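Side-chain contact in PUM-HD domain-containing protein (Caenorhabditis elegans, PDB 7CGF), which probably binds 3'-untranslated regions of messenger RNAs through the Pumilio repeats of its PUM-HD domain, the part present here bound to RNA: residues S140-R143 against H144-R148. The protein carries 2 engineered substitutions. Sequence-based numbering, arbitrary orientation.
Sequences SQIR and HVIHR
His144 N and Val145 N donate in succession to Gln141 O and Ile142 O, both at 3.0 Å, two i to i+3 bonds, as the chain turns from helix 132-142 into helix 146-150. With CG anti to the carbonyl carbon (chi1 -58°), the His144 ring lies back toward Ser140 and Gln141. One ring face receives Ser140 O, 3.5 Å from CE1 and offset toward the rim, while Gln141 OE1 meets the ring edge in plane, 3.0 Å from both ND1 and CE1. A bend at chi2 of Gln141 (-78°) turns its amide toward the ring, nearly perpendicular to the imidazole (85°), and its NE2 bonds to Ile107 O. With Gln141 cut back to an alanine, Ile107 O is likely to lose its amide donor and the imidazole edge its oxygen. On the buried side, Ile142 CG2 touches Ile146 CD1 at 4.0 Å, the two chains crossing at about a right angle; Ile142 also packs on Val158 of helix 155-165, and Ile146 on Val159 and on Phe173 of helix 172-178. Two oxygens, one over a face and one at the edge, would thus probably polarise the imidazole, while the isoleucines join the turn to the hydrophobic interior of the Pumilio repeats.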
# COMPACT_ATOMS: atom_id res chain seq x y z
N SER A 140 0.07 -13.91 -15.80
CA SER A 140 0.35 -15.32 -16.04
C SER A 140 1.83 -15.64 -15.83
O SER A 140 2.18 -16.78 -15.49
CB SER A 140 -0.11 -15.72 -17.44
OG SER A 140 0.86 -15.37 -18.41
N GLN A 141 2.70 -14.65 -16.01
CA GLN A 141 4.12 -14.81 -15.71
C GLN A 141 4.42 -14.56 -14.24
O GLN A 141 5.23 -15.27 -13.64
CB GLN A 141 4.94 -13.87 -16.59
CG GLN A 141 5.07 -14.37 -18.02
CD GLN A 141 6.11 -15.47 -18.12
OE1 GLN A 141 5.92 -16.57 -17.61
NE2 GLN A 141 7.23 -15.18 -18.78
N ILE A 142 3.78 -13.54 -13.66
CA ILE A 142 3.91 -13.28 -12.22
C ILE A 142 3.54 -14.52 -11.42
O ILE A 142 4.10 -14.75 -10.33
CB ILE A 142 3.06 -12.05 -11.84
CG1 ILE A 142 3.62 -10.78 -12.50
CG2 ILE A 142 2.99 -11.86 -10.33
CD1 ILE A 142 5.00 -10.41 -12.03
N ARG A 143 2.63 -15.34 -11.96
CA ARG A 143 2.21 -16.59 -11.32
C ARG A 143 3.40 -17.44 -10.89
O ARG A 143 3.38 -18.07 -9.83
CB ARG A 143 1.33 -17.37 -12.29
CG ARG A 143 -0.07 -17.66 -11.84
CD ARG A 143 -0.84 -18.39 -12.93
NE ARG A 143 -2.14 -17.76 -13.16
CZ ARG A 143 -3.24 -18.07 -12.49
NH1 ARG A 143 -4.38 -17.44 -12.75
NH2 ARG A 143 -3.20 -19.03 -11.58
N HIS A 144 4.45 -17.45 -11.71
CA HIS A 144 5.58 -18.35 -11.48
C HIS A 144 6.45 -17.93 -10.31
O HIS A 144 7.24 -18.76 -9.83
CB HIS A 144 6.44 -18.43 -12.75
CG HIS A 144 5.68 -18.90 -13.94
ND1 HIS A 144 5.71 -18.24 -15.15
CD2 HIS A 144 4.85 -19.95 -14.10
CE1 HIS A 144 4.94 -18.88 -16.01
NE2 HIS A 144 4.40 -19.92 -15.40
N VAL A 145 6.35 -16.68 -9.85
CA VAL A 145 7.22 -16.17 -8.80
C VAL A 145 6.43 -15.44 -7.72
O VAL A 145 7.01 -14.64 -6.98
CB VAL A 145 8.31 -15.25 -9.39
CG1 VAL A 145 9.31 -16.04 -10.23
CG2 VAL A 145 7.68 -14.15 -10.26
N ILE A 146 5.14 -15.75 -7.56
CA ILE A 146 4.26 -14.87 -6.78
C ILE A 146 4.62 -14.82 -5.28
O ILE A 146 4.58 -13.75 -4.68
CB ILE A 146 2.78 -15.24 -7.03
CG1 ILE A 146 1.83 -14.33 -6.25
CG2 ILE A 146 2.53 -16.72 -6.73
CD1 ILE A 146 1.96 -12.83 -6.54
N HIS A 147 4.98 -15.95 -4.65
CA HIS A 147 5.28 -15.88 -3.21
C HIS A 147 6.48 -14.98 -2.94
O HIS A 147 6.43 -14.10 -2.07
CB HIS A 147 5.51 -17.27 -2.59
CG HIS A 147 5.76 -17.23 -1.10
ND1 HIS A 147 4.90 -17.80 -0.19
CD2 HIS A 147 6.77 -16.69 -0.37
CE1 HIS A 147 5.37 -17.62 1.04
NE2 HIS A 147 6.50 -16.94 0.95
N ARG A 148 7.57 -15.16 -3.69
CA ARG A 148 8.75 -14.33 -3.47
C ARG A 148 8.47 -12.89 -3.88
O ARG A 148 8.95 -11.95 -3.24
CB ARG A 148 9.94 -14.91 -4.24
CG ARG A 148 11.27 -14.23 -3.94
CD ARG A 148 12.45 -14.99 -4.55
NE ARG A 148 12.19 -15.41 -5.93
CZ ARG A 148 12.68 -14.81 -7.01
NH1 ARG A 148 13.48 -13.76 -6.89
NH2 ARG A 148 12.39 -15.26 -8.22